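Local coordinates for protein ribonuclease J (Methanolobus psychrophilus R15, PDB 5HAB) that probably degrades RNA as an archaeal exoribonuclease of the beta-CASP group of metallo-beta-lactamase-fold hydrolases, here captured as an engineered mutant with RNA bound, at residues G33-G38 against L459-E464; T266-I271 against V341-Q346; K329-G334 against T361-E366. The protein carries 1 engineered substitution. All blocks are in the same frame, centred on the assembly; numbering follows the deposited sequence.

Contact 1. Residues G33-G38 against L459-E464; sequences GYNEMG and LRNGEE. With nucleotides of chain D.
Asn461 locks onto Tyr34, Asn35 and Glu36 at once, in the metallo-beta-lactamase part of the chain. Its amide works at both ends. OD1 accepts from Tyr34 N at 3.1 Å, with the donor tilted a little from the carbonyl plane. ND2 gives a nearly straight bond, 3.0 Å long, to OE2 of Glu36 on the syn side of the carboxylate, and a weak second one to OE1. The two flat groups are nearly coplanar. Asn461 N meets Asn35 OD1 at 2.8 Å, from above the carbonyl plane. The Asn35 and Asn461 amides lie face to face, 7° apart, running in opposite directions.

Arg460 lies on the opposite face of the Asn35 amide from Asn461. Its chain bends at chi2 and chi3 and brings the guanidinium back over Asn35, with ND2 of Asn35 3.5 Å above its plane. Two waters sit at the guanidinium edge and link NH1 to the carbonyls of Tyr34, Leu459 and Asn35. NH2 forms a salt bridge with Glu446 of the second subunit, so the guanidinium also takes part in the subunit interface.

Further out, the type II turn from Arg460 to Glu463 leads into strand 464-469, which lies beside strand 24-32. Tyr34 OH bonds to Thr42, and its ring rests on strand 427-431. Glu36 also pairs with Arg39, which should favour its charged form. Besides Asn461 ND2, OE2 of Glu36 also accepts from Gly33 N, at 2.9 Å and nearly along its C-O axis.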
loop_
_atom_site.group_PDB
_atom_site.type_symbol
_atom_site.label_atom_id
_atom_site.label_comp_id
_atom_site.label_asym_id
_atom_site.label_seq_id
_atom_site.Cartn_x
_atom_site.Cartn_y
_atom_site.Cartn_z
ATOM N N GLY B 33 20.814 5.588 16.047
ATOM C CA GLY B 33 19.795 4.556 15.988
ATOM C C GLY B 33 18.494 4.883 16.696
ATOM O O GLY B 33 17.635 4.020 16.847
ATOM N N TYR B 34 18.349 6.130 17.128
ATOM C CA TYR B 34 17.103 6.584 17.736
ATOM C C TYR B 34 16.260 7.373 16.728
ATOM O O TYR B 34 15.066 7.567 16.936
ATOM C CB TYR B 34 17.393 7.419 18.986
ATOM C CG TYR B 34 17.894 6.587 20.147
ATOM C CD1 TYR B 34 19.187 6.076 20.157
ATOM C CD2 TYR B 34 17.072 6.311 21.229
ATOM C CE1 TYR B 34 19.644 5.313 21.212
ATOM C CE2 TYR B 34 17.519 5.550 22.290
ATOM C CZ TYR B 34 18.805 5.052 22.274
ATOM O OH TYR B 34 19.249 4.294 23.333
ATOM N N ASN B 35 16.885 7.832 15.644
ATOM C CA ASN B 35 16.166 8.529 14.576
ATOM C C ASN B 35 16.048 7.698 13.310
ATOM O O ASN B 35 15.407 8.120 12.346
ATOM C CB ASN B 35 16.844 9.854 14.223
ATOM C CG ASN B 35 16.920 10.809 15.394
ATOM O OD1 ASN B 35 16.760 10.414 16.550
ATOM N ND2 ASN B 35 17.177 12.079 15.097
ATOM N N GLU B 36 16.684 6.532 13.306
ATOM C CA GLU B 36 16.767 5.723 12.102
ATOM C C GLU B 36 17.149 4.284 12.417
ATOM O O GLU B 36 17.341 3.920 13.581
ATOM C CB GLU B 36 17.785 6.330 11.126
ATOM C CG GLU B 36 19.226 6.329 11.638
ATOM C CD GLU B 36 19.531 7.459 12.620
ATOM O OE1 GLU B 36 19.333 8.643 12.265
ATOM O OE2 GLU B 36 19.979 7.163 13.745
ATOM N N MET B 37 17.294 3.480 11.368
ATOM C CA MET B 37 17.745 2.098 11.509
ATOM C C MET B 37 19.239 2.014 11.248
ATOM O O MET B 37 19.778 2.824 10.498
ATOM C CB MET B 37 17.012 1.178 10.534
ATOM C CG MET B 37 15.497 1.208 10.629
ATOM S SD MET B 37 14.856 0.419 12.115
ATOM C CE MET B 37 15.888 -1.036 12.238
ATOM N N GLY B 38 19.907 1.044 11.868
ATOM C CA GLY B 38 21.293 0.764 11.530
ATOM C C GLY B 38 22.394 1.210 12.485
ATOM O O GLY B 38 23.039 0.381 13.121
ATOM N N LEU B 459 13.404 9.836 23.075
ATOM C CA LEU B 459 14.688 10.478 22.808
ATOM C C LEU B 459 15.014 10.578 21.315
ATOM O O LEU B 459 14.721 9.665 20.537
ATOM C CB LEU B 459 15.810 9.719 23.522
ATOM C CG LEU B 459 15.744 9.631 25.045
ATOM C CD1 LEU B 459 17.035 9.047 25.591
ATOM C CD2 LEU B 459 15.485 11.012 25.634
ATOM N N ARG B 460 15.652 11.683 20.936
ATOM C CA ARG B 460 16.227 11.858 19.604
ATOM C C ARG B 460 17.748 11.689 19.704
ATOM O O ARG B 460 18.309 11.843 20.788
ATOM C CB ARG B 460 15.871 13.240 19.040
ATOM C CG ARG B 460 14.381 13.573 19.072
ATOM C CD ARG B 460 13.611 12.738 18.069
ATOM N NE ARG B 460 13.696 13.292 16.720
ATOM C CZ ARG B 460 13.648 12.564 15.609
ATOM N NH1 ARG B 460 13.550 11.240 15.681
ATOM N NH2 ARG B 460 13.720 13.157 14.425
ATOM N N ASN B 461 18.415 11.384 18.589
ATOM C CA ASN B 461 19.881 11.294 18.577
ATOM C C ASN B 461 20.504 12.544 19.200
ATOM O O ASN B 461 20.137 13.668 18.853
ATOM C CB ASN B 461 20.432 11.123 17.150
ATOM C CG ASN B 461 20.110 9.766 16.534
ATOM O OD1 ASN B 461 19.932 8.767 17.230
ATOM N ND2 ASN B 461 20.062 9.727 15.210
ATOM N N GLY B 462 21.429 12.341 20.129
ATOM C CA GLY B 462 22.172 13.437 20.719
ATOM C C GLY B 462 21.578 13.917 22.026
ATOM O O GLY B 462 22.133 14.803 22.685
ATOM N N GLU B 463 20.482 13.289 22.436
ATOM C CA GLU B 463 19.760 13.724 23.625
ATOM C C GLU B 463 20.108 12.857 24.832
ATOM O O GLU B 463 20.365 11.659 24.701
ATOM C CB GLU B 463 18.250 13.692 23.370
ATOM C CG GLU B 463 17.428 14.404 24.431
ATOM C CD GLU B 463 15.948 14.455 24.103
ATOM O OE1 GLU B 463 15.527 13.841 23.092
ATOM O OE2 GLU B 463 15.206 15.116 24.861
ATOM N N GLU B 464 20.158 13.490 25.999
ATOM C CA GLU B 464 20.415 12.796 27.257
ATOM C C GLU B 464 19.247 12.903 28.240
ATOM O O GLU B 464 18.769 13.994 28.547
ATOM C CB GLU B 464 21.695 13.329 27.911
ATOM C CG GLU B 464 21.943 12.806 29.330
ATOM C CD GLU B 464 23.385 13.004 29.789
ATOM O OE1 GLU B 464 24.116 13.802 29.159
ATOM O OE2 GLU B 464 23.784 12.368 30.790
ATOM O OP3 A D 1 13.335 -9.806 9.042
ATOM P P A D 1 13.813 -9.129 10.271
ATOM O OP1 A D 1 14.824 -9.995 10.929
ATOM O OP2 A D 1 12.627 -8.687 11.046
ATOM O "O5'" A D 1 14.523 -7.786 9.813
ATOM C "C5'" A D 1 15.510 -7.777 8.787
ATOM C "C4'" A D 1 16.329 -6.512 8.846
ATOM O "O4'" A D 1 15.512 -5.409 8.365
ATOM C "C3'" A D 1 16.794 -6.125 10.248
ATOM O "O3'" A D 1 18.095 -5.546 10.208
ATOM C "C2'" A D 1 15.764 -5.087 10.686
ATOM O "O2'" A D 1 16.240 -4.157 11.636
ATOM C "C1'" A D 1 15.400 -4.410 9.364
ATOM N N9 A D 1 14.018 -3.916 9.351
ATOM C C8 A D 1 12.922 -4.571 9.867
ATOM N N7 A D 1 11.794 -3.914 9.744
ATOM C C5 A D 1 12.170 -2.739 9.105
ATOM C C6 A D 1 11.427 -1.619 8.690
ATOM N N6 A D 1 10.105 -1.501 8.862
ATOM N N1 A D 1 12.099 -0.614 8.082
ATOM C C2 A D 1 13.424 -0.735 7.912
ATOM N N3 A D 1 14.233 -1.738 8.259
ATOM C C4 A D 1 13.538 -2.722 8.860
HETATM O O HOH W 1 13.442 9.548 17.950
HETATM O O HOH W 2 13.157 9.688 12.922
HETATM O O HOH W 3 18.033 14.868 16.370
#

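Contact 2. Residues T266-I271 against V341-Q346; sequences TFASHI and VMTGHQ. With nucleotides of chain D.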
loop_
_atom_site.group_PDB
_atom_site.type_symbol
_atom_site.label_atom_id
_atom_site.label_comp_id
_atom_site.label_asym_id
_atom_site.label_seq_id
_atom_site.Cartn_x
_atom_site.Cartn_y
_atom_site.Cartn_z
ATOM N N THR B 266 20.964 -16.676 2.095
ATOM C CA THR B 266 20.516 -16.160 3.384
ATOM C C THR B 266 21.599 -15.309 4.049
ATOM O O THR B 266 22.687 -15.122 3.496
ATOM C CB THR B 266 20.117 -17.307 4.336
ATOM O OG1 THR B 266 19.610 -16.768 5.564
ATOM C CG2 THR B 266 21.316 -18.190 4.638
ATOM N N PHE B 267 21.284 -14.782 5.230
ATOM C CA PHE B 267 22.238 -14.000 6.009
ATOM C C PHE B 267 23.396 -14.885 6.446
ATOM O O PHE B 267 23.183 -15.899 7.109
ATOM C CB PHE B 267 21.569 -13.391 7.245
ATOM C CG PHE B 267 20.306 -12.631 6.952
ATOM C CD1 PHE B 267 20.360 -11.345 6.449
ATOM C CD2 PHE B 267 19.067 -13.202 7.185
ATOM C CE1 PHE B 267 19.202 -10.636 6.185
ATOM C CE2 PHE B 267 17.902 -12.501 6.919
ATOM C CZ PHE B 267 17.972 -11.215 6.417
ATOM N N ALA B 268 24.617 -14.497 6.102
ATOM C CA ALA B 268 25.787 -15.256 6.532
ATOM C C ALA B 268 25.858 -15.314 8.057
ATOM O O ALA B 268 26.355 -16.283 8.627
ATOM C CB ALA B 268 27.055 -14.650 5.960
ATOM N N SER B 269 25.327 -14.286 8.712
ATOM C CA SER B 269 25.344 -14.209 10.170
ATOM C C SER B 269 24.208 -14.986 10.835
ATOM O O SER B 269 24.203 -15.142 12.055
ATOM C CB SER B 269 25.287 -12.746 10.625
ATOM O OG SER B 269 24.149 -12.089 10.093
ATOM N N HIS B 270 23.236 -15.454 10.055
ATOM C CA HIS B 270 22.130 -16.210 10.643
ATOM C C HIS B 270 22.506 -17.686 10.755
ATOM O O HIS B 270 22.105 -18.513 9.934
ATOM C CB HIS B 270 20.841 -16.048 9.836
ATOM C CG HIS B 270 19.603 -16.295 10.639
ATOM N ND1 HIS B 270 19.579 -17.150 11.723
ATOM C CD2 HIS B 270 18.350 -15.791 10.533
ATOM C CE1 HIS B 270 18.365 -17.164 12.243
ATOM N NE2 HIS B 270 17.599 -16.348 11.540
ATOM N N ILE B 271 23.279 -17.996 11.790
ATOM C CA ILE B 271 23.900 -19.302 11.951
ATOM C C ILE B 271 22.878 -20.429 12.147
ATOM O O ILE B 271 23.069 -21.535 11.641
ATOM C CB ILE B 271 24.917 -19.253 13.116
ATOM C CG1 ILE B 271 25.970 -18.172 12.854
ATOM C CG2 ILE B 271 25.597 -20.583 13.298
ATOM C CD1 ILE B 271 26.714 -18.336 11.533
ATOM N N VAL B 341 24.933 -23.023 -0.771
ATOM C CA VAL B 341 24.438 -22.072 0.213
ATOM C C VAL B 341 25.299 -20.821 0.126
ATOM O O VAL B 341 26.436 -20.813 0.592
ATOM C CB VAL B 341 24.472 -22.658 1.629
ATOM C CG1 VAL B 341 23.791 -21.721 2.613
ATOM C CG2 VAL B 341 23.841 -24.033 1.649
ATOM N N MET B 342 24.755 -19.761 -0.459
ATOM C CA MET B 342 25.588 -18.642 -0.872
ATOM C C MET B 342 25.033 -17.296 -0.410
ATOM O O MET B 342 23.886 -17.195 0.019
ATOM C CB MET B 342 25.745 -18.658 -2.390
ATOM C CG MET B 342 24.494 -18.258 -3.143
ATOM S SD MET B 342 24.787 -18.240 -4.917
ATOM C CE MET B 342 25.441 -19.897 -5.135
ATOM N N THR B 343 25.875 -16.269 -0.471
ATOM C CA THR B 343 25.483 -14.925 -0.064
ATOM C C THR B 343 24.876 -14.162 -1.233
ATOM O O THR B 343 25.045 -14.551 -2.388
ATOM C CB THR B 343 26.671 -14.144 0.512
ATOM O OG1 THR B 343 27.696 -14.025 -0.481
ATOM C CG2 THR B 343 27.231 -14.876 1.718
ATOM N N GLY B 344 24.167 -13.077 -0.928
ATOM C CA GLY B 344 23.635 -12.207 -1.963
ATOM C C GLY B 344 22.124 -12.064 -2.025
ATOM O O GLY B 344 21.573 -11.693 -3.063
ATOM N N HIS B 345 21.456 -12.322 -0.906
ATOM C CA HIS B 345 19.996 -12.290 -0.849
ATOM C C HIS B 345 19.414 -10.891 -1.059
ATOM O O HIS B 345 18.239 -10.756 -1.386
ATOM C CB HIS B 345 19.511 -12.842 0.489
ATOM C CG HIS B 345 20.156 -12.195 1.671
ATOM N ND1 HIS B 345 19.695 -11.018 2.217
ATOM C CD2 HIS B 345 21.236 -12.552 2.404
ATOM C CE1 HIS B 345 20.461 -10.679 3.238
ATOM N NE2 HIS B 345 21.401 -11.596 3.376
ATOM N N GLN B 346 20.222 -9.855 -0.868
ATOM C CA GLN B 346 19.753 -8.492 -1.105
ATOM C C GLN B 346 20.240 -7.974 -2.452
ATOM O O GLN B 346 20.137 -6.781 -2.748
ATOM C CB GLN B 346 20.201 -7.557 0.020
ATOM C CG GLN B 346 19.615 -7.919 1.365
ATOM C CD GLN B 346 18.099 -7.984 1.327
ATOM O OE1 GLN B 346 17.444 -7.114 0.751
ATOM N NE2 GLN B 346 17.532 -9.020 1.940
ATOM P P A D 2 19.245 -6.143 11.159
ATOM O OP1 A D 2 18.611 -6.477 12.461
ATOM O OP2 A D 2 20.403 -5.215 11.114
ATOM O "O5'" A D 2 19.660 -7.519 10.467
ATOM C "C5'" A D 2 20.984 -7.728 9.997
ATOM C "C4'" A D 2 21.015 -8.084 8.531
ATOM O "O4'" A D 2 19.968 -7.368 7.826
ATOM C "C3'" A D 2 22.294 -7.715 7.793
ATOM O "O3'" A D 2 23.319 -8.682 7.957
ATOM C "C2'" A D 2 21.828 -7.555 6.350
ATOM O "O2'" A D 2 21.742 -8.815 5.701
ATOM C "C1'" A D 2 20.414 -7.002 6.538
ATOM N N9 A D 2 20.348 -5.532 6.419
ATOM C C8 A D 2 19.951 -4.640 7.386
ATOM N N7 A D 2 19.965 -3.389 6.996
ATOM C C5 A D 2 20.386 -3.460 5.676
ATOM C C6 A D 2 20.606 -2.467 4.705
ATOM N N6 A D 2 20.423 -1.162 4.928
ATOM N N1 A D 2 21.026 -2.872 3.485
ATOM C C2 A D 2 21.209 -4.183 3.268
ATOM N N3 A D 2 21.034 -5.209 4.099
ATOM C C4 A D 2 20.613 -4.775 5.301
ATOM P P A D 4 26.822 -10.656 4.003
ATOM O OP1 A D 4 26.160 -11.920 3.582
ATOM O OP2 A D 4 27.788 -10.677 5.131
ATOM O "O5'" A D 4 27.550 -10.013 2.739
ATOM C "C5'" A D 4 27.553 -10.677 1.485
ATOM C "C4'" A D 4 28.027 -9.778 0.372
ATOM O "O4'" A D 4 27.883 -8.385 0.747
ATOM C "C3'" A D 4 29.493 -9.904 -0.012
ATOM O "O3'" A D 4 29.736 -11.036 -0.835
ATOM C "C2'" A D 4 29.771 -8.568 -0.697
ATOM O "O2'" A D 4 29.309 -8.577 -2.040
ATOM C "C1'" A D 4 28.886 -7.614 0.116
ATOM N N9 A D 4 29.637 -6.860 1.142
ATOM C C8 A D 4 29.768 -7.140 2.481
ATOM N N7 A D 4 30.498 -6.268 3.138
ATOM C C5 A D 4 30.873 -5.348 2.168
ATOM C C6 A D 4 31.654 -4.177 2.220
ATOM N N6 A D 4 32.226 -3.713 3.334
ATOM N N1 A D 4 31.833 -3.487 1.070
ATOM C C2 A D 4 31.262 -3.949 -0.050
ATOM N N3 A D 4 30.508 -5.032 -0.224
ATOM C C4 A D 4 30.349 -5.699 0.936
ATOM P P A D 3 24.611 -8.358 8.854
ATOM O OP1 A D 3 25.434 -9.592 8.947
ATOM O OP2 A D 3 24.158 -7.690 10.099
ATOM O "O5'" A D 3 25.410 -7.277 7.995
ATOM C "C5'" A D 3 26.162 -7.658 6.849
ATOM C "C4'" A D 3 25.353 -7.531 5.582
ATOM O "O4'" A D 3 25.247 -6.141 5.180
ATOM C "C3'" A D 3 25.918 -8.225 4.354
ATOM O "O3'" A D 3 25.650 -9.615 4.347
ATOM C "C2'" A D 3 25.253 -7.474 3.206
ATOM O "O2'" A D 3 23.931 -7.951 2.995
ATOM C "C1'" A D 3 25.169 -6.053 3.772
ATOM N N9 A D 3 26.240 -5.170 3.265
ATOM C C8 A D 3 27.456 -4.857 3.826
ATOM N N7 A D 3 28.171 -4.025 3.102
ATOM C C5 A D 3 27.373 -3.771 1.993
ATOM C C6 A D 3 27.551 -2.968 0.847
ATOM N N6 A D 3 28.641 -2.233 0.613
ATOM N N1 A D 3 26.553 -2.943 -0.066
ATOM C C2 A D 3 25.455 -3.676 0.160
ATOM N N3 A D 3 25.172 -4.465 1.192
ATOM C C4 A D 3 26.182 -4.470 2.083
#
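His345 and Phe267 meet ring to ring, and here the packing is tight. CE1 of Phe267 lies 3.2 Å from CE1 of His345. The ring planes stand at 68°, an oblique pair. At another ring carbon the imidazole is as close: CD2 of His345 lies 3.1 Å from Thr266 O, which is near the ring plane. CG of His345 sits between the backbone N and the carbonyl carbon (chi1 52°), which sets CD2 against the Thr266 carbonyl. The ring's rotation is also fixed from within its own segment. Gln346 NE2 donates to His345 ND1 at 3.0 Å, in the ring plane. Gln346 NE2 is held in turn by Asn376 O, while Thr266 OG1 bonds to Ser374 O.

The two segments lead out from the C-terminal ends of neighbouring parallel strands, 262-266 and 338-342, in the beta-CASP domain. The loops that follow these strands border the bound RNA. The 2'-hydroxyl of A2 of chain D lies at the edges of both rings, with O2' 3.0 Å from Phe267 CD1 and 3.3 Å from His345 CE1.

Away from the rings the fit is much looser. No hydrogen bond joins the two segments. Ala268 CB only grazes Thr343 CG2, at 4.3 Å. Both residues also border the phosphate of A4 of chain D: Ala268 CB and Thr343 CG2 each lie 3.7 Å from OP1 of that nucleotide. Beyond them, Ser269 OG reaches OP1 of A3 of chain D at 3.0 Å.

Contact 3. Residues K329-G334 against T361-E366; sequences KIMEAG and TPFKVE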
loop_
_atom_site.group_PDB
_atom_site.type_symbol
_atom_site.label_atom_id
_atom_site.label_comp_id
_atom_site.label_asym_id
_atom_site.label_seq_id
_atom_site.Cartn_x
_atom_site.Cartn_y
_atom_site.Cartn_z
ATOM N N LYS B 329 32.702 -27.214 -11.005
ATOM C CA LYS B 329 32.635 -28.615 -10.605
ATOM C C LYS B 329 31.178 -29.057 -10.498
ATOM O O LYS B 329 30.804 -30.118 -10.998
ATOM C CB LYS B 329 33.362 -28.835 -9.276
ATOM C CG LYS B 329 32.912 -30.064 -8.502
ATOM C CD LYS B 329 33.504 -30.085 -7.097
ATOM C CE LYS B 329 33.051 -31.320 -6.332
ATOM N NZ LYS B 329 32.792 -31.054 -4.888
ATOM N N ILE B 330 30.364 -28.230 -9.849
ATOM C CA ILE B 330 28.952 -28.532 -9.647
ATOM C C ILE B 330 28.235 -28.619 -10.988
ATOM O O ILE B 330 27.479 -29.560 -11.245
ATOM C CB ILE B 330 28.292 -27.480 -8.739
ATOM C CG1 ILE B 330 28.852 -27.578 -7.319
ATOM C CG2 ILE B 330 26.773 -27.630 -8.749
ATOM C CD1 ILE B 330 28.405 -26.462 -6.411
ATOM N N MET B 331 28.490 -27.632 -11.838
ATOM C CA MET B 331 27.854 -27.536 -13.145
ATOM C C MET B 331 28.141 -28.767 -13.998
ATOM O O MET B 331 27.283 -29.219 -14.754
ATOM C CB MET B 331 28.326 -26.269 -13.863
ATOM C CG MET B 331 27.617 -25.973 -15.169
ATOM S SD MET B 331 25.824 -25.994 -14.998
ATOM C CE MET B 331 25.588 -24.813 -13.686
ATOM N N GLU B 332 29.348 -29.307 -13.866
ATOM C CA GLU B 332 29.773 -30.441 -14.679
ATOM C C GLU B 332 29.677 -31.766 -13.926
ATOM O O GLU B 332 30.328 -32.741 -14.295
ATOM C CB GLU B 332 31.211 -30.229 -15.165
ATOM C CG GLU B 332 31.414 -28.963 -15.983
ATOM C CD GLU B 332 32.876 -28.705 -16.302
ATOM O OE1 GLU B 332 33.743 -29.368 -15.693
ATOM O OE2 GLU B 332 33.156 -27.836 -17.156
ATOM N N ALA B 333 28.863 -31.805 -12.877
ATOM C CA ALA B 333 28.642 -33.046 -12.143
ATOM C C ALA B 333 27.157 -33.275 -11.902
ATOM O O ALA B 333 26.738 -34.372 -11.528
ATOM C CB ALA B 333 29.394 -33.024 -10.824
ATOM N N GLY B 334 26.366 -32.231 -12.116
ATOM C CA GLY B 334 24.937 -32.302 -11.887
ATOM C C GLY B 334 24.507 -31.410 -10.740
ATOM O O GLY B 334 24.814 -31.685 -9.578
ATOM N N THR B 361 30.043 -16.450 -14.328
ATOM C CA THR B 361 30.246 -17.641 -13.523
ATOM C C THR B 361 29.999 -18.893 -14.366
ATOM O O THR B 361 29.111 -18.896 -15.220
ATOM C CB THR B 361 29.306 -17.604 -12.293
ATOM O OG1 THR B 361 29.786 -16.633 -11.355
ATOM C CG2 THR B 361 29.221 -18.940 -11.607
ATOM N N PRO B 362 30.801 -19.951 -14.149
ATOM C CA PRO B 362 30.590 -21.255 -14.796
ATOM C C PRO B 362 29.179 -21.802 -14.586
ATOM O O PRO B 362 28.673 -22.578 -15.400
ATOM C CB PRO B 362 31.619 -22.152 -14.108
ATOM C CG PRO B 362 32.710 -21.223 -13.721
ATOM C CD PRO B 362 32.040 -19.932 -13.350
ATOM N N PHE B 363 28.552 -21.384 -13.492
ATOM C CA PHE B 363 27.190 -21.784 -13.181
ATOM C C PHE B 363 26.197 -21.024 -14.049
ATOM O O PHE B 363 26.161 -19.793 -14.049
ATOM C CB PHE B 363 26.890 -21.551 -11.696
ATOM C CG PHE B 363 25.666 -22.269 -11.198
ATOM C CD1 PHE B 363 24.396 -21.789 -11.478
ATOM C CD2 PHE B 363 25.787 -23.418 -10.434
ATOM C CE1 PHE B 363 23.273 -22.447 -11.020
ATOM C CE2 PHE B 363 24.666 -24.078 -9.971
ATOM C CZ PHE B 363 23.408 -23.589 -10.264
ATOM N N LYS B 364 25.402 -21.770 -14.803
ATOM C CA LYS B 364 24.343 -21.182 -15.607
ATOM C C LYS B 364 22.984 -21.651 -15.096
ATOM O O LYS B 364 22.712 -22.853 -15.030
ATOM C CB LYS B 364 24.518 -21.548 -17.083
ATOM C CG LYS B 364 25.624 -20.780 -17.793
ATOM C CD LYS B 364 25.265 -19.308 -17.941
ATOM C CE LYS B 364 26.270 -18.573 -18.816
ATOM N NZ LYS B 364 25.819 -17.189 -19.134
ATOM N N VAL B 365 22.141 -20.701 -14.709
ATOM C CA VAL B 365 20.793 -21.034 -14.279
ATOM C C VAL B 365 19.929 -21.301 -15.511
ATOM O O VAL B 365 19.928 -20.538 -16.475
ATOM C CB VAL B 365 20.196 -19.935 -13.375
ATOM C CG1 VAL B 365 20.966 -19.858 -12.066
ATOM C CG2 VAL B 365 20.229 -18.599 -14.061
ATOM N N GLU B 366 19.205 -22.410 -15.476
ATOM C CA GLU B 366 18.355 -22.811 -16.589
ATOM C C GLU B 366 16.925 -23.044 -16.100
ATOM O O GLU B 366 16.701 -23.240 -14.904
ATOM C CB GLU B 366 18.944 -24.050 -17.271
ATOM C CG GLU B 366 19.016 -25.286 -16.392
ATOM C CD GLU B 366 19.890 -26.373 -16.994
ATOM O OE1 GLU B 366 20.501 -26.123 -18.057
ATOM O OE2 GLU B 366 19.979 -27.470 -16.399
#
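Met331 reaches across from the last turn of helix 320-331 to the loop that holds Phe363. Its CB points toward that loop and lies 4.0 Å from Pro362 O. Met331 CG is nearer, 3.6 Å from Pro362 O. CG is anti to the backbone N (chi1 -173°), which brings it to this oxygen, and the bends at chi2 and chi3 then lay CE over the ring. SD stands above the Phe363 ring at a distance, 5.4 Å from the centroid, as a long Met-aromatic contact. CE sits over the ring face, 3.7 Å from the centroid and 18° off the normal, a CH-pi contact shifted toward the CG-CD2 side of the ring. Met331 CE also lies 3.2 Å from Lys364 N.

Ile330 meets the ring from another direction. Its CG2 is at the ring edge, 4.3 Å from CE2 of Phe363. Leu327 of the same helix and Ile356 of helix 352-357 also touch the phenyl group. The ring therefore joins these two helices of the beta-CASP domain, and the Met331 side chain lies over it, partly exposed.

No hydrogen bond or salt bridge crosses between the two segments. Just outside them, Lys335 NZ bonds to Lys364 O. The contacts themselves are van der Waals, CH-pi and long Met-aromatic, which set the methyl against the ring without the strict directionality of polar bonds.

Overall arrangement
Contacts 1 and 2 are buried, while contact 3 is partly exposed at the far end of the beta-CASP domain. Contact 1 belongs to the metallo-beta-lactamase part and lies on the opposite side of the chain's centre from the other two; its centre is about 28 Å from that of contact 2 and 47 Å from that of contact 3. Contacts 2 and 3 lie about 20 Å apart, centre to centre, and are linked through consecutive elements, helix 320-331 and strand 338-342. Their chemistry differs with place. Amide and carboxylate bonds dominate contact 1, aromatic rings beside RNA contact 2, and apolar groups contact 3.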